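Local coordinates for glycosyl hydrolase family 2, TIM barrel domain protein (Parabacteroides merdae ATCC 43184, PDB 6DXU) that probably hydrolyses beta-glucuronides as a gut bacterial beta-glucuronidase of glycoside hydrolase family 2, at residues I658-N663 against L691-V696; M358-I363 against S630-K635; L571-L576 against Q684-A689; E724-K729 against N758-L763. All coordinates share one frame; numbering follows the deposited sequence.

Along the chain contact 2 closes before contact 1 opens, contact 3 crosses both, and contact 4 comes last. Contact 2 joins the loop before TIM-barrel strand 362-364 to the end of helix 623-632. Centres lie about 13 Å apart for contacts 1 and 3 and about 15 Å for contacts 2 and 3. D573 of contact 3 links contacts 1, 2 and 3, its carboxylate probably hydrogen-bonded to Y631 OH and Y661 OH. Contact 1 holds the DUF4982 sheet together, contact 3 sets a loop of that region on helix 565-579, and contact 4, its centre about 24 Å from that of contact 1, ties strand 715-726 to the C-terminal domain.

Contact 1: I658-N663 against L691-V696; sequences ILVYSN and LRWNCV
I658 and W693 face each other as an antiparallel hydrogen-bonded pair in the three-stranded sheet of the DUF4982 region, where strand 692-696 is an outer strand beside strand 655-662. Both backbone bonds of the pair are short: I658 N gives to W693 O at 2.8 Å, and W693 N returns to I658 O at 2.9 Å. A third, V660 N to L691 O at 3.0 Å, continues the pairing just ahead of the strand, its donor lying almost straight out from the carbonyl. Between them L659 and R692 form the non-hydrogen-bonded pair, and I658 O also receives a CA-H...O contact from R692 CA.

Apolar contacts divide between the two faces. On the face of I658 and W693, the indole brings W693 CZ3 against V660 CG2 at 3.8 Å, the two side chains crossing at a slant. With V660 CG1 anti to the backbone N (chi1 174°), CG2 lies beside that N and is the methyl presented to the indole. I658 CD1 packs against C695 SG, two residues on from W693. V660 CB and L691 CB lie side by side, and L691 CD1 rests on S662 CB. V667 and L669 of strand 666-671 cover the indole, whose NE1 is bonded to G677 O.

On the other face the polar and apolar parts of R692 separate. Its guanidinium leads away to a salt bridge with D685 and a hydrogen bond to P687 O, while the root of the side chain stays in the contact, R692 CB lying 3.6 Å from L659 CD2.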
loop_
_atom_site.group_PDB
_atom_site.type_symbol
_atom_site.label_atom_id
_atom_site.label_comp_id
_atom_site.label_asym_id
_atom_site.label_seq_id
_atom_site.Cartn_x
_atom_site.Cartn_y
_atom_site.Cartn_z
ATOM N N ILE D 658 44.544 -21.310 51.655
ATOM C CA ILE D 658 43.792 -20.084 51.884
ATOM C C ILE D 658 44.390 -19.012 50.985
ATOM O O ILE D 658 45.607 -18.783 51.018
ATOM C CB ILE D 658 43.847 -19.646 53.361
ATOM C CG1 ILE D 658 43.187 -20.704 54.260
ATOM C CG2 ILE D 658 43.190 -18.282 53.541
ATOM C CD1 ILE D 658 43.354 -20.417 55.752
ATOM N N LEU D 659 43.546 -18.385 50.163
ATOM C CA LEU D 659 43.947 -17.317 49.260
ATOM C C LEU D 659 43.441 -15.987 49.793
ATOM O O LEU D 659 42.305 -15.891 50.262
ATOM C CB LEU D 659 43.383 -17.549 47.842
ATOM C CG LEU D 659 43.692 -18.881 47.168
ATOM C CD1 LEU D 659 43.076 -18.942 45.772
ATOM C CD2 LEU D 659 45.199 -19.112 47.122
ATOM N N VAL D 660 44.271 -14.956 49.706
ATOM C CA VAL D 660 43.877 -13.600 50.070
ATOM C C VAL D 660 44.097 -12.705 48.858
ATOM O O VAL D 660 45.191 -12.697 48.278
ATOM C CB VAL D 660 44.659 -13.092 51.294
ATOM C CG1 VAL D 660 44.354 -11.625 51.566
ATOM C CG2 VAL D 660 44.309 -13.952 52.510
ATOM N N TYR D 661 43.054 -11.976 48.460
ATOM C CA TYR D 661 43.145 -11.028 47.348
ATOM C C TYR D 661 43.229 -9.627 47.937
ATOM O O TYR D 661 42.302 -9.160 48.606
ATOM C CB TYR D 661 41.981 -11.218 46.364
ATOM C CG TYR D 661 42.245 -12.451 45.538
ATOM C CD1 TYR D 661 43.130 -12.407 44.468
ATOM C CD2 TYR D 661 41.711 -13.685 45.895
ATOM C CE1 TYR D 661 43.434 -13.541 43.734
ATOM C CE2 TYR D 661 42.000 -14.829 45.160
ATOM C CZ TYR D 661 42.872 -14.745 44.081
ATOM O OH TYR D 661 43.187 -15.866 43.352
ATOM N N SER D 662 44.373 -8.979 47.732
ATOM C CA SER D 662 44.666 -7.724 48.398
ATOM C C SER D 662 45.651 -6.958 47.541
ATOM O O SER D 662 46.457 -7.560 46.821
ATOM C CB SER D 662 45.241 -7.970 49.807
ATOM O OG SER D 662 45.577 -6.757 50.460
ATOM N N ASN D 663 45.563 -5.628 47.590
ATOM C CA ASN D 663 46.576 -4.790 46.967
ATOM C C ASN D 663 47.608 -4.316 47.974
ATOM O O ASN D 663 48.469 -3.498 47.631
ATOM C CB ASN D 663 45.939 -3.587 46.253
ATOM C CG ASN D 663 45.023 -2.789 47.153
ATOM O OD1 ASN D 663 44.920 -3.054 48.357
ATOM N ND2 ASN D 663 44.363 -1.792 46.582
ATOM N N LEU D 691 50.033 -14.132 48.065
ATOM C CA LEU D 691 49.320 -14.060 49.337
ATOM C C LEU D 691 48.457 -15.311 49.500
ATOM O O LEU D 691 47.228 -15.288 49.441
ATOM C CB LEU D 691 48.505 -12.773 49.418
ATOM C CG LEU D 691 49.309 -11.493 49.160
ATOM C CD1 LEU D 691 48.403 -10.279 49.248
ATOM C CD2 LEU D 691 50.492 -11.331 50.148
ATOM N N ARG D 692 49.146 -16.439 49.655
ATOM C CA ARG D 692 48.490 -17.708 49.909
ATOM C C ARG D 692 49.193 -18.423 51.057
ATOM O O ARG D 692 50.396 -18.246 51.282
ATOM C CB ARG D 692 48.457 -18.589 48.668
ATOM C CG ARG D 692 49.812 -18.857 48.072
ATOM C CD ARG D 692 49.733 -19.784 46.867
ATOM N NE ARG D 692 51.085 -20.074 46.394
ATOM C CZ ARG D 692 51.823 -19.229 45.675
ATOM N NH1 ARG D 692 51.334 -18.045 45.321
ATOM N NH2 ARG D 692 53.055 -19.564 45.306
ATOM N N TRP D 693 48.408 -19.209 51.799
ATOM C CA TRP D 693 48.870 -19.974 52.953
ATOM C C TRP D 693 48.254 -21.364 52.889
ATOM O O TRP D 693 47.254 -21.587 52.204
ATOM C CB TRP D 693 48.482 -19.318 54.283
ATOM C CG TRP D 693 49.179 -18.029 54.627
ATOM C CD1 TRP D 693 50.191 -17.863 55.534
ATOM C CD2 TRP D 693 48.896 -16.723 54.096
ATOM N NE1 TRP D 693 50.561 -16.539 55.596
ATOM C CE2 TRP D 693 49.783 -15.817 54.725
ATOM C CE3 TRP D 693 47.979 -16.230 53.153
ATOM C CZ2 TRP D 693 49.786 -14.451 54.439
ATOM C CZ3 TRP D 693 47.982 -14.870 52.866
ATOM C CH2 TRP D 693 48.880 -13.995 53.513
ATOM N N ASN D 694 48.872 -22.318 53.579
ATOM C CA ASN D 694 48.295 -23.653 53.725
ATOM C C ASN D 694 48.222 -23.937 55.221
ATOM O O ASN D 694 49.262 -24.047 55.882
ATOM C CB ASN D 694 49.131 -24.689 52.983
ATOM C CG ASN D 694 48.999 -24.557 51.469
ATOM O OD1 ASN D 694 49.639 -23.697 50.857
ATOM N ND2 ASN D 694 48.182 -25.397 50.865
ATOM N N CYS D 695 47.003 -24.029 55.757
ATOM C CA CYS D 695 46.784 -24.009 57.196
ATOM C C CYS D 695 45.850 -25.125 57.633
ATOM O O CYS D 695 44.951 -25.536 56.897
ATOM C CB CYS D 695 46.192 -22.675 57.643
ATOM S SG CYS D 695 47.041 -21.271 56.979
ATOM N N VAL D 696 46.052 -25.584 58.869
ATOM C CA VAL D 696 45.194 -26.610 59.454
ATOM C C VAL D 696 43.932 -25.952 59.996
ATOM O O VAL D 696 44.003 -24.958 60.729
ATOM C CB VAL D 696 45.943 -27.373 60.561
ATOM C CG1 VAL D 696 45.016 -28.348 61.269
ATOM C CG2 VAL D 696 47.136 -28.112 59.975
#

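Contact 2: M358-I363 against S630-K635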
loop_
_atom_site.group_PDB
_atom_site.type_symbol
_atom_site.label_atom_id
_atom_site.label_comp_id
_atom_site.label_asym_id
_atom_site.label_seq_id
_atom_site.Cartn_x
_atom_site.Cartn_y
_atom_site.Cartn_z
ATOM N N MET D 358 35.999 -1.043 41.506
ATOM C CA MET D 358 36.732 -2.253 41.177
ATOM C C MET D 358 37.982 -1.973 40.363
ATOM O O MET D 358 38.768 -2.898 40.130
ATOM C CB MET D 358 35.834 -3.235 40.410
ATOM C CG MET D 358 36.296 -4.690 40.450
ATOM S SD MET D 358 35.228 -5.823 39.517
ATOM C CE MET D 358 35.552 -5.341 37.806
ATOM N N GLY D 359 38.176 -0.732 39.919
ATOM C CA GLY D 359 39.312 -0.368 39.095
ATOM C C GLY D 359 39.055 -0.328 37.604
ATOM O O GLY D 359 40.008 -0.140 36.836
ATOM N N VAL D 360 37.800 -0.498 37.167
ATOM C CA VAL D 360 37.497 -0.465 35.739
ATOM C C VAL D 360 37.850 0.899 35.161
ATOM O O VAL D 360 37.527 1.943 35.744
ATOM C CB VAL D 360 36.007 -0.794 35.523
ATOM C CG1 VAL D 360 35.571 -0.532 34.064
ATOM C CG2 VAL D 360 35.718 -2.238 35.934
ATOM N N ASN D 361 38.495 0.905 33.989
ATOM C CA ASN D 361 38.667 2.155 33.245
ATOM C C ASN D 361 38.129 2.072 31.818
ATOM O O ASN D 361 38.340 3.010 31.031
ATOM C CB ASN D 361 40.139 2.616 33.233
ATOM C CG ASN D 361 41.068 1.676 32.451
ATOM O OD1 ASN D 361 40.637 0.913 31.588
ATOM N ND2 ASN D 361 42.362 1.729 32.772
ATOM N N PHE D 362 37.450 0.984 31.460
ATOM C CA PHE D 362 36.973 0.790 30.097
ATOM C C PHE D 362 35.745 -0.103 30.141
ATOM O O PHE D 362 35.698 -1.061 30.917
ATOM C CB PHE D 362 38.059 0.157 29.215
ATOM C CG PHE D 362 37.588 -0.235 27.840
ATOM C CD1 PHE D 362 37.099 0.714 26.952
ATOM C CD2 PHE D 362 37.650 -1.557 27.434
ATOM C CE1 PHE D 362 36.662 0.330 25.678
ATOM C CE2 PHE D 362 37.221 -1.950 26.187
ATOM C CZ PHE D 362 36.723 -1.002 25.298
ATOM N N ILE D 363 34.751 0.196 29.308
ATOM C CA ILE D 363 33.569 -0.651 29.249
ATOM C C ILE D 363 33.081 -0.721 27.809
ATOM O O ILE D 363 33.075 0.282 27.084
ATOM C CB ILE D 363 32.454 -0.158 30.208
ATOM C CG1 ILE D 363 31.317 -1.190 30.297
ATOM C CG2 ILE D 363 31.929 1.223 29.792
ATOM C CD1 ILE D 363 30.293 -0.894 31.399
ATOM N N SER D 630 41.801 -6.156 43.604
ATOM C CA SER D 630 43.134 -6.283 44.197
ATOM C C SER D 630 44.239 -5.962 43.197
ATOM O O SER D 630 45.332 -5.517 43.591
ATOM C CB SER D 630 43.328 -7.695 44.753
ATOM O OG SER D 630 43.430 -8.656 43.713
ATOM N N TYR D 631 43.975 -6.181 41.912
ATOM C CA TYR D 631 44.927 -5.903 40.847
ATOM C C TYR D 631 44.815 -4.493 40.293
ATOM O O TYR D 631 45.804 -3.970 39.777
ATOM C CB TYR D 631 44.728 -6.885 39.697
ATOM C CG TYR D 631 45.480 -8.192 39.795
ATOM C CD1 TYR D 631 44.866 -9.327 40.306
ATOM C CD2 TYR D 631 46.778 -8.307 39.314
ATOM C CE1 TYR D 631 45.524 -10.536 40.354
ATOM C CE2 TYR D 631 47.453 -9.500 39.370
ATOM C CZ TYR D 631 46.817 -10.616 39.892
ATOM O OH TYR D 631 47.473 -11.817 39.945
ATOM N N TRP D 632 43.638 -3.869 40.376
ATOM C CA TRP D 632 43.325 -2.700 39.564
ATOM C C TRP D 632 43.165 -1.402 40.349
ATOM O O TRP D 632 42.962 -0.350 39.733
ATOM C CB TRP D 632 42.041 -2.967 38.753
ATOM C CG TRP D 632 42.248 -3.838 37.535
ATOM C CD1 TRP D 632 43.418 -4.417 37.121
ATOM C CD2 TRP D 632 41.253 -4.214 36.565
ATOM N NE1 TRP D 632 43.212 -5.119 35.953
ATOM C CE2 TRP D 632 41.893 -5.015 35.593
ATOM C CE3 TRP D 632 39.888 -3.947 36.426
ATOM C CZ2 TRP D 632 41.211 -5.549 34.482
ATOM C CZ3 TRP D 632 39.208 -4.480 35.323
ATOM C CH2 TRP D 632 39.872 -5.276 34.373
ATOM N N THR D 633 43.247 -1.428 41.678
ATOM C CA THR D 633 43.012 -0.228 42.470
ATOM C C THR D 633 44.173 0.001 43.428
ATOM O O THR D 633 44.924 -0.922 43.758
ATOM C CB THR D 633 41.711 -0.307 43.276
ATOM O OG1 THR D 633 41.805 -1.373 44.232
ATOM C CG2 THR D 633 40.510 -0.563 42.345
ATOM N N GLU D 634 44.302 1.254 43.876
ATOM C CA GLU D 634 45.314 1.596 44.870
ATOM C C GLU D 634 44.758 1.797 46.276
ATOM O O GLU D 634 45.532 1.744 47.240
ATOM C CB GLU D 634 46.082 2.851 44.440
ATOM C CG GLU D 634 46.701 2.708 43.057
ATOM C CD GLU D 634 48.005 1.931 43.097
ATOM O OE1 GLU D 634 48.588 1.705 42.012
ATOM O OE2 GLU D 634 48.444 1.540 44.210
ATOM N N LYS D 635 43.465 2.070 46.419
ATOM C CA LYS D 635 42.869 2.224 47.743
ATOM C C LYS D 635 43.015 0.926 48.526
ATOM O O LYS D 635 42.514 -0.115 48.073
ATOM C CB LYS D 635 41.401 2.604 47.614
ATOM C CG LYS D 635 40.710 2.848 48.924
ATOM C CD LYS D 635 39.245 3.175 48.704
ATOM C CE LYS D 635 38.494 3.224 50.022
ATOM N NZ LYS D 635 38.565 1.914 50.720
HETATM O O HOH W 1 42.289 1.263 37.127
#
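W632, in the last turn of helix 623-632, lays its side chain along the loop that leads into barrel strand 362-364. W632 CB starts the contact, 3.6 Å from M358 O and 3.8 Å from G359 CA. With CG anti to the carbonyl carbon (chi1 -78°), the six-membered part of the indole follows the loop: W632 CE3 comes to 3.8 Å from G359 O, and W632 CZ3, farther out, meets V360 CG2 at 4.2 Å in a slanting approach. L576 of helix 565-579 and R328 of strand 323-331 also touch this indole.

G359 ends helix 345-357 in a Schellman motif with positive phi (97°). These backbone angles alone call for glycine, since a CB would jam against M358 O; it would also clash with W632 CB and press on T633 CG2. T633 CG2 uses that closeness, reaching G359 N at 3.4 Å, while its OG1 turns back to Q629 O.

The polar link is one water, which donates to G359 O at 2.7 Å and to W632 O at 3.1 Å. Two helix ends thus meet mainly through carbon, their carbonyls joined by water, and M358 O is buried without a polar partner, a probable small energetic cost of the tight packing.

Contact 3: L571-L576 against Q684-A689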
loop_
_atom_site.group_PDB
_atom_site.type_symbol
_atom_site.label_atom_id
_atom_site.label_comp_id
_atom_site.label_asym_id
_atom_site.label_seq_id
_atom_site.Cartn_x
_atom_site.Cartn_y
_atom_site.Cartn_z
ATOM N N LEU D 571 41.038 -18.432 37.240
ATOM C CA LEU D 571 41.129 -18.030 35.839
ATOM C C LEU D 571 41.360 -16.528 35.701
ATOM O O LEU D 571 42.173 -16.090 34.879
ATOM C CB LEU D 571 39.854 -18.447 35.094
ATOM C CG LEU D 571 39.733 -18.107 33.594
ATOM C CD1 LEU D 571 38.906 -19.166 32.883
ATOM C CD2 LEU D 571 39.119 -16.711 33.345
ATOM N N ILE D 572 40.628 -15.721 36.469
ATOM C CA ILE D 572 40.796 -14.274 36.382
ATOM C C ILE D 572 42.175 -13.861 36.882
ATOM O O ILE D 572 42.860 -13.033 36.261
ATOM C CB ILE D 572 39.676 -13.564 37.163
ATOM C CG1 ILE D 572 38.336 -13.802 36.449
ATOM C CG2 ILE D 572 39.984 -12.068 37.334
ATOM C CD1 ILE D 572 37.118 -13.460 37.319
ATOM N N ASP D 573 42.578 -14.414 38.032
ATOM C CA ASP D 573 43.904 -14.181 38.601
ATOM C C ASP D 573 44.977 -14.355 37.532
ATOM O O ASP D 573 45.835 -13.485 37.335
ATOM C CB ASP D 573 44.092 -15.163 39.773
ATOM C CG ASP D 573 45.351 -14.927 40.600
ATOM O OD1 ASP D 573 46.264 -14.168 40.208
ATOM O OD2 ASP D 573 45.413 -15.540 41.690
ATOM N N TRP D 574 44.907 -15.466 36.804
ATOM C CA TRP D 574 45.902 -15.752 35.775
ATOM C C TRP D 574 45.920 -14.671 34.697
ATOM O O TRP D 574 46.982 -14.119 34.375
ATOM C CB TRP D 574 45.626 -17.122 35.152
ATOM C CG TRP D 574 46.640 -17.458 34.115
ATOM C CD1 TRP D 574 46.567 -17.208 32.771
ATOM C CD2 TRP D 574 47.928 -18.039 34.345
ATOM N NE1 TRP D 574 47.717 -17.626 32.148
ATOM C CE2 TRP D 574 48.573 -18.136 33.093
ATOM C CE3 TRP D 574 48.596 -18.499 35.487
ATOM C CZ2 TRP D 574 49.845 -18.681 32.949
ATOM C CZ3 TRP D 574 49.865 -19.035 35.343
ATOM C CH2 TRP D 574 50.476 -19.123 34.079
ATOM N N HIS D 575 44.750 -14.354 34.130
ATOM C CA HIS D 575 44.677 -13.339 33.079
ATOM C C HIS D 575 45.299 -12.024 33.534
ATOM O O HIS D 575 46.063 -11.386 32.796
ATOM C CB HIS D 575 43.221 -13.096 32.667
ATOM C CG HIS D 575 42.660 -14.115 31.727
ATOM N ND1 HIS D 575 42.314 -15.386 32.126
ATOM C CD2 HIS D 575 42.351 -14.038 30.410
ATOM C CE1 HIS D 575 41.827 -16.054 31.098
ATOM N NE2 HIS D 575 41.836 -15.258 30.042
ATOM N N LEU D 576 44.962 -11.588 34.749
ATOM C CA LEU D 576 45.400 -10.272 35.201
ATOM C C LEU D 576 46.906 -10.237 35.448
ATOM O O LEU D 576 47.558 -9.223 35.180
ATOM C CB LEU D 576 44.638 -9.871 36.462
ATOM C CG LEU D 576 43.132 -9.759 36.213
ATOM C CD1 LEU D 576 42.415 -9.198 37.429
ATOM C CD2 LEU D 576 42.879 -8.896 34.968
ATOM N N GLN D 684 53.323 -11.846 40.059
ATOM C CA GLN D 684 53.755 -12.978 39.256
ATOM C C GLN D 684 53.852 -14.275 40.046
ATOM O O GLN D 684 53.971 -15.340 39.431
ATOM C CB GLN D 684 55.100 -12.662 38.599
ATOM C CG GLN D 684 55.029 -11.495 37.629
ATOM C CD GLN D 684 53.932 -11.674 36.588
ATOM O OE1 GLN D 684 53.867 -12.694 35.900
ATOM N NE2 GLN D 684 53.061 -10.677 36.472
ATOM N N ASP D 685 53.785 -14.222 41.380
ATOM C CA ASP D 685 53.824 -15.428 42.209
ATOM C C ASP D 685 52.404 -15.969 42.365
ATOM O O ASP D 685 51.737 -15.794 43.388
ATOM C CB ASP D 685 54.460 -15.125 43.560
ATOM C CG ASP D 685 54.587 -16.361 44.440
ATOM O OD1 ASP D 685 54.357 -17.487 43.951
ATOM O OD2 ASP D 685 54.901 -16.195 45.635
ATOM N N TYR D 686 51.948 -16.649 41.325
ATOM C CA TYR D 686 50.587 -17.137 41.172
ATOM C C TYR D 686 50.380 -18.425 41.969
ATOM O O TYR D 686 51.243 -19.303 41.955
ATOM C CB TYR D 686 50.298 -17.380 39.681
ATOM C CG TYR D 686 48.953 -17.998 39.360
ATOM C CD1 TYR D 686 48.799 -19.376 39.269
ATOM C CD2 TYR D 686 47.838 -17.196 39.117
ATOM C CE1 TYR D 686 47.565 -19.945 38.965
ATOM C CE2 TYR D 686 46.597 -17.759 38.814
ATOM C CZ TYR D 686 46.470 -19.128 38.745
ATOM O OH TYR D 686 45.250 -19.687 38.437
ATOM N N PRO D 687 49.210 -18.609 42.608
ATOM C CA PRO D 687 48.077 -17.670 42.605
ATOM C C PRO D 687 48.037 -16.696 43.769
ATOM O O PRO D 687 48.786 -16.842 44.741
ATOM C CB PRO D 687 46.864 -18.603 42.657
ATOM C CG PRO D 687 47.347 -19.759 43.496
ATOM C CD PRO D 687 48.816 -19.940 43.111
ATOM N N ALA D 688 47.119 -15.727 43.671
ATOM C CA ALA D 688 46.862 -14.746 44.723
ATOM C C ALA D 688 48.048 -13.812 44.953
ATOM O O ALA D 688 48.203 -13.245 46.039
ATOM C CB ALA D 688 46.449 -15.428 46.036
ATOM N N ALA D 689 48.875 -13.617 43.924
ATOM C CA ALA D 689 49.978 -12.658 43.995
ATOM C C ALA D 689 50.849 -12.914 45.225
ATOM O O ALA D 689 51.252 -11.986 45.931
ATOM C CB ALA D 689 49.452 -11.222 43.990
HETATM O O HOH W 2 48.909 -14.197 41.041
#
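Y686 lays one ring face over the edge of W574, a T-shaped pair with centroids 5.1 Å apart and planes at 89°. W574 CE3 points at the middle of the phenol ring, and P687 CB covers the opposite face from within the loop, just after a cis peptide bond. The phenol also runs along helix 565-579: Y686 CE2 lies 3.5 Å from W574 N and 3.6 Å from D573 CG, while its OH bonds to R570 O. An alanine in place of Y686 is likely to open a gap between the W574 edge and P687 and leave R570 O without this hydroxyl.

D573 supplies the polar half. Its CG stands anti to the backbone N (chi1 -172°), which carries the carboxylate out from the helix to the loop. D573 OD2 accepts from A688 N at 2.6 Å through its syn lone pair, in a nearly straight bond (167°). D573 OD1 takes a bond from a water at 2.8 Å, and that water accepts from A689 N.

Y661 OH adds to OD2 and Y631 OH to OD1, so at least four donors surround this buried carboxylate. Such a setting would probably stabilise its negative charge and fix its rotation, holding the loop at A688 and A689 against the helix.

Contact 4: E724-K729 against N758-L763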
loop_
_atom_site.group_PDB
_atom_site.type_symbol
_atom_site.label_atom_id
_atom_site.label_comp_id
_atom_site.label_asym_id
_atom_site.label_seq_id
_atom_site.Cartn_x
_atom_site.Cartn_y
_atom_site.Cartn_z
ATOM N N GLU D 724 33.307 -23.260 58.839
ATOM C CA GLU D 724 33.288 -24.585 59.422
ATOM C C GLU D 724 34.139 -25.530 58.585
ATOM O O GLU D 724 34.268 -25.375 57.365
ATOM C CB GLU D 724 31.858 -25.110 59.503
ATOM C CG GLU D 724 31.683 -26.243 60.491
ATOM C CD GLU D 724 30.286 -26.821 60.471
ATOM O OE1 GLU D 724 29.345 -26.091 60.095
ATOM O OE2 GLU D 724 30.137 -28.009 60.821
ATOM N N TYR D 725 34.707 -26.533 59.245
ATOM C CA TYR D 725 35.502 -27.548 58.570
ATOM C C TYR D 725 34.916 -28.913 58.888
ATOM O O TYR D 725 34.753 -29.268 60.063
ATOM C CB TYR D 725 36.975 -27.460 58.991
ATOM C CG TYR D 725 37.906 -28.358 58.197
ATOM C CD1 TYR D 725 38.088 -28.173 56.826
ATOM C CD2 TYR D 725 38.622 -29.374 58.824
ATOM C CE1 TYR D 725 38.936 -28.999 56.099
ATOM C CE2 TYR D 725 39.469 -30.198 58.106
ATOM C CZ TYR D 725 39.628 -30.003 56.744
ATOM O OH TYR D 725 40.483 -30.817 56.029
ATOM N N GLN D 726 34.605 -29.677 57.847
ATOM C CA GLN D 726 33.948 -30.967 57.989
ATOM C C GLN D 726 34.901 -32.058 57.533
ATOM O O GLN D 726 35.410 -32.009 56.412
ATOM C CB GLN D 726 32.652 -31.023 57.172
ATOM C CG GLN D 726 31.997 -32.402 57.137
ATOM C CD GLN D 726 30.644 -32.390 56.436
ATOM O OE1 GLN D 726 29.820 -31.499 56.670
ATOM N NE2 GLN D 726 30.405 -33.384 55.583
ATOM N N THR D 727 35.148 -33.036 58.406
ATOM C CA THR D 727 35.975 -34.176 58.032
ATOM C C THR D 727 35.162 -35.400 57.629
ATOM O O THR D 727 35.711 -36.303 56.994
ATOM C CB THR D 727 36.930 -34.549 59.179
ATOM O OG1 THR D 727 36.186 -34.772 60.381
ATOM C CG2 THR D 727 37.921 -33.413 59.425
ATOM N N ALA D 728 33.876 -35.459 57.976
ATOM C CA ALA D 728 33.045 -36.599 57.595
ATOM C C ALA D 728 32.811 -36.633 56.086
ATOM O O ALA D 728 32.520 -35.605 55.467
ATOM C CB ALA D 728 31.706 -36.536 58.324
ATOM N N LYS D 729 32.951 -37.813 55.488
ATOM C CA LYS D 729 32.625 -38.001 54.084
ATOM C C LYS D 729 31.141 -38.316 53.934
ATOM O O LYS D 729 30.514 -38.870 54.835
ATOM C CB LYS D 729 33.477 -39.112 53.464
ATOM C CG LYS D 729 34.964 -38.753 53.354
ATOM C CD LYS D 729 35.730 -39.741 52.477
ATOM C CE LYS D 729 37.153 -39.258 52.210
ATOM N NZ LYS D 729 37.168 -37.861 51.682
ATOM N N ASN D 758 22.969 -40.967 56.318
ATOM C CA ASN D 758 23.474 -40.916 57.680
ATOM C C ASN D 758 23.409 -39.515 58.265
ATOM O O ASN D 758 23.917 -39.288 59.367
ATOM C CB ASN D 758 24.906 -41.455 57.724
ATOM C CG ASN D 758 24.984 -42.919 57.317
ATOM O OD1 ASN D 758 25.788 -43.305 56.467
ATOM N ND2 ASN D 758 24.123 -43.739 57.910
ATOM N N GLY D 759 22.768 -38.577 57.561
ATOM C CA GLY D 759 22.653 -37.215 58.039
ATOM C C GLY D 759 23.847 -36.330 57.763
ATOM O O GLY D 759 23.912 -35.221 58.311
ATOM N N ILE D 760 24.795 -36.775 56.931
ATOM C CA ILE D 760 25.996 -35.994 56.642
ATOM C C ILE D 760 25.705 -35.021 55.505
ATOM O O ILE D 760 25.090 -35.394 54.504
ATOM C CB ILE D 760 27.183 -36.913 56.292
ATOM C CG1 ILE D 760 27.442 -37.930 57.411
ATOM C CG2 ILE D 760 28.449 -36.080 56.058
ATOM C CD1 ILE D 760 27.705 -37.284 58.738
ATOM N N ARG D 761 26.164 -33.775 55.648
ATOM C CA ARG D 761 25.955 -32.778 54.601
ATOM C C ARG D 761 26.700 -33.171 53.328
ATOM O O ARG D 761 27.905 -33.450 53.362
ATOM C CB ARG D 761 26.413 -31.404 55.077
ATOM C CG ARG D 761 25.593 -30.844 56.222
ATOM C CD ARG D 761 26.219 -29.581 56.776
ATOM N NE ARG D 761 27.509 -29.864 57.396
ATOM C CZ ARG D 761 28.120 -29.064 58.261
ATOM N NH1 ARG D 761 27.564 -27.915 58.620
ATOM N NH2 ARG D 761 29.290 -29.420 58.772
ATOM N N CYS D 762 25.987 -33.159 52.199
ATOM C CA CYS D 762 26.562 -33.496 50.893
ATOM C C CYS D 762 27.185 -32.240 50.287
ATOM O O CYS D 762 26.605 -31.573 49.427
ATOM C CB CYS D 762 25.496 -34.064 49.970
ATOM S SG CYS D 762 24.625 -35.518 50.599
ATOM N N LEU D 763 28.420 -31.956 50.697
ATOM C CA LEU D 763 29.021 -30.661 50.406
ATOM C C LEU D 763 29.414 -30.466 48.943
ATOM O O LEU D 763 29.778 -29.345 48.576
ATOM C CB LEU D 763 30.247 -30.448 51.288
ATOM C CG LEU D 763 29.917 -30.354 52.776
ATOM C CD1 LEU D 763 31.198 -30.264 53.593
ATOM C CD2 LEU D 763 28.987 -29.162 53.048
HETATM O O HOH W 3 27.574 -32.957 58.239
#
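Q726 OE1 accepts two bonds from the R761 guanidinium, from NE at 2.9 Å and from NH2 at 3.0 Å. This is a side-on grip on one oxygen, with amide and guanidinium planes only 7° apart. A water adds a weak third bond to OE1 and accepts from R761 N.

The end of the same guanidinium takes E724 in a two-pronged salt bridge: R761 NH2 to E724 OE2 at 2.6 Å and R761 NH1 to E724 OE1 at 2.9 Å. Both oxygens lie near the guanidinium plane, but the carboxylate is turned 50° against it, and NH2 meets OE2 from above the carboxylate plane. The bend of R761 at chi3 (-66°) swings the group back towards strand 715-726. A leucine in place of R761 would probably strip E724 of its charge partner and leave the Q726 amide freer to turn.

Q726 NE2 bonds to A728 O at 3.1 Å and weakly to R761 O, so the amide is held at both ends. I760 CG2 packs on NE2 and on A728 CB, and L763 CD1 lies 3.6 Å from Q726 CD.

The contact joins the end of strand 715-726 to a loop of the C-terminal domain: one arginine serves a charged and a neutral acceptor together, so both side chains are probably fixed in orientation as well as position.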